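PDB 6F5Z: 24-sterol C-methyltransferase from Haloferax volcanii, which is probably an S-adenosyl-L-methionine-dependent methyltransferase, caught here with S-adenosyl-L-homocysteine and in complex with the activator Trm112. Local coordinates for residues B[39-44]-B[62-67]; B[105-110]-B[128-133]. All blocks are in the same frame, centred on the assembly; numbering follows the deposited sequence.

Contact 1 of 2, residues B[39-44]-B[62-67]; sequences GDTVVD and IGRGFG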
loop_
_atom_site.group_PDB
_atom_site.type_symbol
_atom_site.label_atom_id
_atom_site.label_comp_id
_atom_site.label_asym_id
_atom_site.label_seq_id
_atom_site.Cartn_x
_atom_site.Cartn_y
_atom_site.Cartn_z
ATOM N N GLY B 39 -5.937 4.782 -18.227
ATOM C CA GLY B 39 -7.334 5.095 -18.462
ATOM C C GLY B 39 -8.164 5.345 -17.210
ATOM O O GLY B 39 -9.331 5.749 -17.294
ATOM N N ASP B 40 -7.594 5.088 -16.012
ATOM C CA ASP B 40 -8.369 5.278 -14.766
ATOM C C ASP B 40 -8.842 6.700 -14.508
ATOM O O ASP B 40 -8.215 7.658 -14.972
ATOM C CB ASP B 40 -7.562 4.821 -13.555
ATOM C CG ASP B 40 -7.569 3.314 -13.291
ATOM O OD1 ASP B 40 -8.298 2.573 -14.014
ATOM O OD2 ASP B 40 -6.776 2.860 -12.423
ATOM N N THR B 41 -9.948 6.804 -13.763
ATOM C CA THR B 41 -10.532 8.098 -13.365
ATOM C C THR B 41 -10.055 8.379 -11.948
ATOM O O THR B 41 -10.244 7.546 -11.065
ATOM C CB THR B 41 -12.049 8.033 -13.411
ATOM O OG1 THR B 41 -12.485 7.929 -14.770
ATOM C CG2 THR B 41 -12.701 9.285 -12.767
ATOM N N VAL B 42 -9.437 9.547 -11.739
ATOM C CA VAL B 42 -8.937 9.929 -10.425
ATOM C C VAL B 42 -9.536 11.267 -9.999
ATOM O O VAL B 42 -9.593 12.213 -10.808
ATOM C CB VAL B 42 -7.374 9.987 -10.429
ATOM C CG1 VAL B 42 -6.797 10.495 -9.082
ATOM C CG2 VAL B 42 -6.797 8.606 -10.763
ATOM N N VAL B 43 -9.908 11.366 -8.727
ATOM C CA VAL B 43 -10.363 12.616 -8.111
ATOM C C VAL B 43 -9.256 13.069 -7.144
ATOM O O VAL B 43 -8.743 12.266 -6.336
ATOM C CB VAL B 43 -11.709 12.431 -7.376
ATOM C CG1 VAL B 43 -12.040 13.665 -6.509
ATOM C CG2 VAL B 43 -12.820 12.201 -8.384
ATOM N N ASP B 44 -8.870 14.331 -7.271
ATOM C CA ASP B 44 -7.835 14.933 -6.434
ATOM C C ASP B 44 -8.541 15.948 -5.528
ATOM O O ASP B 44 -9.090 16.962 -6.025
ATOM C CB ASP B 44 -6.817 15.639 -7.364
ATOM C CG ASP B 44 -5.713 16.417 -6.707
ATOM O OD1 ASP B 44 -5.671 16.452 -5.453
ATOM O OD2 ASP B 44 -4.882 16.995 -7.447
ATOM N N ILE B 62 -3.382 8.022 -16.392
ATOM C CA ILE B 62 -4.787 8.120 -16.042
ATOM C C ILE B 62 -5.537 8.718 -17.218
ATOM O O ILE B 62 -4.968 9.468 -18.023
ATOM C CB ILE B 62 -5.031 8.931 -14.747
ATOM C CG1 ILE B 62 -4.573 10.396 -14.861
ATOM C CG2 ILE B 62 -4.357 8.247 -13.568
ATOM C CD1 ILE B 62 -5.170 11.304 -13.721
ATOM N N GLY B 63 -6.801 8.340 -17.327
ATOM C CA GLY B 63 -7.612 8.775 -18.449
ATOM C C GLY B 63 -8.429 10.007 -18.210
ATOM O O GLY B 63 -8.715 10.757 -19.159
ATOM N N ARG B 64 -8.944 10.147 -16.977
ATOM C CA ARG B 64 -9.801 11.280 -16.614
ATOM C C ARG B 64 -9.395 11.738 -15.242
ATOM O O ARG B 64 -9.140 10.901 -14.370
ATOM C CB ARG B 64 -11.274 10.883 -16.570
ATOM C CG ARG B 64 -11.684 10.063 -17.788
ATOM C CD ARG B 64 -13.150 10.022 -18.058
ATOM N NE ARG B 64 -13.954 9.615 -16.909
ATOM C CZ ARG B 64 -15.260 9.844 -16.866
ATOM N NH1 ARG B 64 -15.969 9.465 -15.817
ATOM N NH2 ARG B 64 -15.861 10.464 -17.868
ATOM N N GLY B 65 -9.301 13.037 -15.059
ATOM C CA GLY B 65 -8.952 13.542 -13.739
ATOM C C GLY B 65 -9.841 14.687 -13.359
ATOM O O GLY B 65 -10.253 15.472 -14.244
ATOM N N PHE B 66 -10.205 14.746 -12.053
ATOM C CA PHE B 66 -11.028 15.840 -11.546
ATOM C C PHE B 66 -10.311 16.434 -10.353
ATOM O O PHE B 66 -10.100 15.715 -9.368
ATOM C CB PHE B 66 -12.408 15.365 -11.087
ATOM C CG PHE B 66 -13.253 14.744 -12.158
ATOM C CD1 PHE B 66 -13.067 13.417 -12.532
ATOM C CD2 PHE B 66 -14.232 15.485 -12.804
ATOM C CE1 PHE B 66 -13.814 12.853 -13.562
ATOM C CE2 PHE B 66 -15.012 14.909 -13.810
ATOM C CZ PHE B 66 -14.795 13.603 -14.192
ATOM N N GLY B 67 -9.935 17.706 -10.446
ATOM C CA GLY B 67 -9.264 18.410 -9.364
ATOM C C GLY B 67 -10.281 19.303 -8.681
ATOM O O GLY B 67 -10.755 20.286 -9.274
HETATM O O HOH W 1 -15.434 7.228 -14.192
#

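Contact 2 of 2, residues B[105-110]-B[128-133]; sequences DHVWSM and RILKPG. With SAH (S-adenosyl-L-homocysteine), chain G; GOL (glycerol), chain F.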
loop_
_atom_site.group_PDB
_atom_site.type_symbol
_atom_site.label_atom_id
_atom_site.label_comp_id
_atom_site.label_asym_id
_atom_site.label_seq_id
_atom_site.Cartn_x
_atom_site.Cartn_y
_atom_site.Cartn_z
ATOM N N ASP B 105 -12.123 5.643 -9.859
ATOM C CA ASP B 105 -11.198 4.530 -9.607
ATOM C C ASP B 105 -10.296 4.776 -8.405
ATOM O O ASP B 105 -10.016 3.832 -7.663
ATOM C CB ASP B 105 -10.349 4.246 -10.851
ATOM C CG ASP B 105 -11.194 3.788 -12.040
ATOM O OD1 ASP B 105 -11.822 2.720 -11.940
ATOM O OD2 ASP B 105 -11.346 4.570 -12.996
ATOM N N HIS B 106 -9.784 6.029 -8.246
ATOM C CA HIS B 106 -8.929 6.332 -7.101
ATOM C C HIS B 106 -9.111 7.775 -6.687
ATOM O O HIS B 106 -9.467 8.629 -7.516
ATOM C CB HIS B 106 -7.437 6.127 -7.415
ATOM C CG HIS B 106 -7.114 4.773 -7.932
ATOM N ND1 HIS B 106 -7.027 4.514 -9.306
ATOM C CD2 HIS B 106 -6.942 3.627 -7.244
ATOM C CE1 HIS B 106 -6.793 3.214 -9.395
ATOM N NE2 HIS B 106 -6.747 2.626 -8.202
ATOM N N VAL B 107 -8.889 8.027 -5.392
ATOM C CA VAL B 107 -8.941 9.406 -4.863
ATOM C C VAL B 107 -7.569 9.661 -4.235
ATOM O O VAL B 107 -7.022 8.814 -3.513
ATOM C CB VAL B 107 -10.054 9.535 -3.786
ATOM C CG1 VAL B 107 -10.023 10.914 -3.112
ATOM C CG2 VAL B 107 -11.427 9.301 -4.412
ATOM N N TRP B 108 -7.019 10.858 -4.506
ATOM C CA TRP B 108 -5.765 11.334 -3.968
ATOM C C TRP B 108 -6.043 12.609 -3.184
ATOM O O TRP B 108 -6.855 13.432 -3.605
ATOM C CB TRP B 108 -4.826 11.714 -5.142
ATOM C CG TRP B 108 -3.682 12.614 -4.759
ATOM C CD1 TRP B 108 -3.660 13.983 -4.822
ATOM C CD2 TRP B 108 -2.432 12.214 -4.171
ATOM N NE1 TRP B 108 -2.438 14.462 -4.357
ATOM C CE2 TRP B 108 -1.684 13.394 -3.919
ATOM C CE3 TRP B 108 -1.874 10.962 -3.827
ATOM C CZ2 TRP B 108 -0.372 13.351 -3.435
ATOM C CZ3 TRP B 108 -0.588 10.920 -3.301
ATOM C CH2 TRP B 108 0.133 12.117 -3.071
ATOM N N SER B 109 -5.353 12.791 -2.067
ATOM C CA SER B 109 -5.398 14.067 -1.381
ATOM C C SER B 109 -4.066 14.302 -0.672
ATOM O O SER B 109 -3.603 13.448 0.083
ATOM C CB SER B 109 -6.587 14.143 -0.435
ATOM O OG SER B 109 -6.625 15.400 0.226
ATOM N N MET B 110 -3.466 15.471 -0.892
ATOM C CA MET B 110 -2.206 15.813 -0.212
ATOM C C MET B 110 -2.400 17.162 0.501
ATOM O O MET B 110 -2.850 18.150 -0.117
ATOM C CB MET B 110 -1.057 15.945 -1.231
ATOM C CG MET B 110 0.217 16.595 -0.696
ATOM S SD MET B 110 1.037 15.527 0.512
ATOM C CE MET B 110 2.621 16.369 0.728
ATOM N N ARG B 128 -17.966 6.175 -0.690
ATOM C CA ARG B 128 -19.152 6.167 -1.556
ATOM C C ARG B 128 -18.779 6.331 -3.029
ATOM O O ARG B 128 -19.222 5.525 -3.865
ATOM C CB ARG B 128 -20.116 7.291 -1.135
ATOM C CG ARG B 128 -21.371 7.339 -2.021
ATOM C CD ARG B 128 -22.304 8.476 -1.625
ATOM N NE ARG B 128 -21.750 9.803 -1.888
ATOM C CZ ARG B 128 -21.633 10.346 -3.094
ATOM N NH1 ARG B 128 -22.067 9.694 -4.171
ATOM N NH2 ARG B 128 -21.093 11.548 -3.236
ATOM N N ILE B 129 -17.970 7.376 -3.363
ATOM C CA ILE B 129 -17.655 7.618 -4.780
ATOM C C ILE B 129 -16.684 6.590 -5.396
ATOM O O ILE B 129 -16.697 6.387 -6.612
ATOM C CB ILE B 129 -17.186 9.044 -5.046
ATOM C CG1 ILE B 129 -15.770 9.286 -4.418
ATOM C CG2 ILE B 129 -18.240 10.067 -4.515
ATOM C CD1 ILE B 129 -15.196 10.649 -4.841
ATOM N N LEU B 130 -15.842 5.980 -4.573
ATOM C CA LEU B 130 -14.923 4.989 -5.087
ATOM C C LEU B 130 -15.648 3.750 -5.552
ATOM O O LEU B 130 -16.485 3.221 -4.834
ATOM C CB LEU B 130 -13.943 4.578 -3.973
ATOM C CG LEU B 130 -12.762 5.511 -3.766
ATOM C CD1 LEU B 130 -11.978 5.100 -2.501
ATOM C CD2 LEU B 130 -11.876 5.576 -5.017
ATOM N N LYS B 131 -15.198 3.195 -6.657
ATOM C CA LYS B 131 -15.638 1.865 -7.061
ATOM C C LYS B 131 -15.089 0.845 -6.036
ATOM O O LYS B 131 -13.975 1.037 -5.530
ATOM C CB LYS B 131 -15.040 1.539 -8.432
ATOM C CG LYS B 131 -15.655 2.374 -9.552
ATOM C CD LYS B 131 -14.916 2.154 -10.869
ATOM C CE LYS B 131 -15.561 2.914 -11.991
ATOM N NZ LYS B 131 -14.820 2.655 -13.259
ATOM N N PRO B 132 -15.782 -0.274 -5.768
ATOM C CA PRO B 132 -15.182 -1.339 -4.926
ATOM C C PRO B 132 -13.798 -1.729 -5.479
ATOM O O PRO B 132 -13.608 -1.928 -6.679
ATOM C CB PRO B 132 -16.169 -2.514 -5.096
ATOM C CG PRO B 132 -17.473 -1.834 -5.358
ATOM C CD PRO B 132 -17.131 -0.656 -6.240
ATOM N N GLY B 133 -12.816 -1.801 -4.586
ATOM C CA GLY B 133 -11.440 -2.102 -4.947
ATOM C C GLY B 133 -10.615 -0.861 -5.262
ATOM O O GLY B 133 -9.402 -0.966 -5.446
HETATM N N SAH G . -2.846 19.337 -2.718
HETATM C CA SAH G . -2.145 20.630 -2.942
HETATM C CB SAH G . -2.747 21.842 -2.127
HETATM C CG SAH G . -2.619 21.669 -0.616
HETATM S SD SAH G . -3.311 23.121 0.259
HETATM C C SAH G . -0.628 20.527 -2.637
HETATM O O SAH G . -0.227 19.339 -2.273
HETATM O OXT SAH G . 0.114 21.476 -2.747
HETATM C "C5'" SAH G . -4.998 22.601 0.652
HETATM C "C4'" SAH G . -5.959 22.722 -0.517
HETATM O "O4'" SAH G . -7.234 22.167 -0.100
HETATM C "C3'" SAH G . -6.214 24.188 -0.886
HETATM O "O3'" SAH G . -6.081 24.431 -2.286
HETATM C "C2'" SAH G . -7.596 24.474 -0.286
HETATM O "O2'" SAH G . -8.356 25.476 -0.957
HETATM C "C1'" SAH G . -8.269 23.103 -0.355
HETATM N N9 SAH G . -9.318 22.889 0.644
HETATM C C8 SAH G . -9.201 23.014 2.007
HETATM N N7 SAH G . -10.294 22.713 2.667
HETATM C C5 SAH G . -11.193 22.359 1.671
HETATM C C6 SAH G . -12.542 21.939 1.709
HETATM N N6 SAH G . -13.261 21.828 2.834
HETATM N N1 SAH G . -13.152 21.671 0.527
HETATM C C2 SAH G . -12.463 21.838 -0.610
HETATM N N3 SAH G . -11.195 22.227 -0.771
HETATM C C4 SAH G . -10.604 22.469 0.418
HETATM C C1 GOL F . -11.109 1.005 -8.971
HETATM O O1 GOL F . -9.705 0.789 -8.952
HETATM C C2 GOL F . -11.778 0.182 -10.045
HETATM O O2 GOL F . -10.997 0.225 -11.243
HETATM C C3 GOL F . -12.074 -1.248 -9.648
HETATM O O3 GOL F . -11.155 -1.733 -8.679
HETATM O O HOH W 2 -13.842 4.915 -14.609
HETATM O O HOH W 3 -7.209 -0.646 -7.061
#

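Contact 1 of 2, residues B[39-44]-B[62-67]
Val42 and Phe66 lie at the middle of two neighbouring parallel strands, 41-44 and 64-67, whose axes come within 4.7 Å at an angle of 12°. Both backbone polar atoms of Val42 bond strand 64-67: its N gives a hydrogen bond to Arg64 O, and its O takes one from Phe66 N at 2.9 Å, nearly head-on to the carbonyl. Asp44 N then binds Phe66 O at 2.8 Å. Where the strands begin, Asp40 O receives two donors from the same face of its carbonyl plane, Gly63 N at 2.8 Å and, in a longer bond, Arg64 N, which sits well above that plane.

A second polar link runs between side chains. Arg64 bends at chi3 (-53°) and brings NE to Thr41 OG1 at 3.1 Å; the hydroxyl oxygen lies in the guanidinium plane and the bond is almost straight (170°). One water spans Thr41 OG1 and Arg64 NH1, while NH2 forms a salt bridge with Asp7 of the UPF0434 family protein chain.

Apolar contacts form on both faces of the strand pair. With Thr41 CG2 anti to the backbone N, the methyl meets the edge of the Phe66 ring, 3.8 Å from CE1; Ile8 of the partner chain packs on Thr41 and Phe66. On the other face Val42 CG2 meets Ile62 CG2 at 3.7 Å, and Leu56 of helix 51-60 packs on both residues. Strand 41-45, helix 51-60 and the parallel strand 64-69 form a beta-alpha-beta unit, as in the Rossmann-like fold of class I methyltransferases.

Contact 2 of 2, residues B[105-110]-B[128-133]
In this Rossmann-like methyltransferase domain, strand 104-110 runs from a glycerol site at Asp105 to the S-adenosyl-L-homocysteine pocket at Met110, and the turn after helix 119-129 packs against its beginning. Val107 CG2 is the apolar meeting point: Leu130 CD2 lies 3.8 Å from it, the two side chains crossing at a slant, and Ile129 CD1 touches it from a side chain set at about a right angle to the valine. Leu130 CD2 also rests 3.7 Å from His106 CA, against the backbone.

Asp105 and Lys131 run side by side, and the lysine, extended beyond CG, carries NZ to 3.3 Å from Asp105 OD1 in a salt bridge whose hydrogen bond is weak. A water bridges the pair, donating to Asp105 OD2 and accepting from Lys131 NZ.

At the far end of the strand, Met110 O accepts a hydrogen bond from the amino N of S-adenosyl-L-homocysteine at 2.9 Å. The glycerol, probably from the crystallisation liquor, joins the two segments: its O3 donates to Pro132 O, while its O2 donates to Asp105 OD1 at 2.7 Å.

Contacts 1 and 2 follow each other along the chain and sit side by side in one sheet, their centres 10 Å apart, because strand 41-45 lies between strands 64-69 and 104-110. Thr41 N bonds Asp105 OD2 at 2.7 Å, and Val43 O takes a hydrogen bond from Trp108 N at 2.9 Å further along. Asp40 OD2 packs 3.0 Å from His106 CE1, while OD2 itself is hydrogen-bonded to Glu37 N. The C-terminal ends of the strands lead to S-adenosyl-L-homocysteine: the Asp44 side chain of contact 1 is about 5 Å from it, and Asp69 and Gly46 bind it alongside Met110 of contact 2.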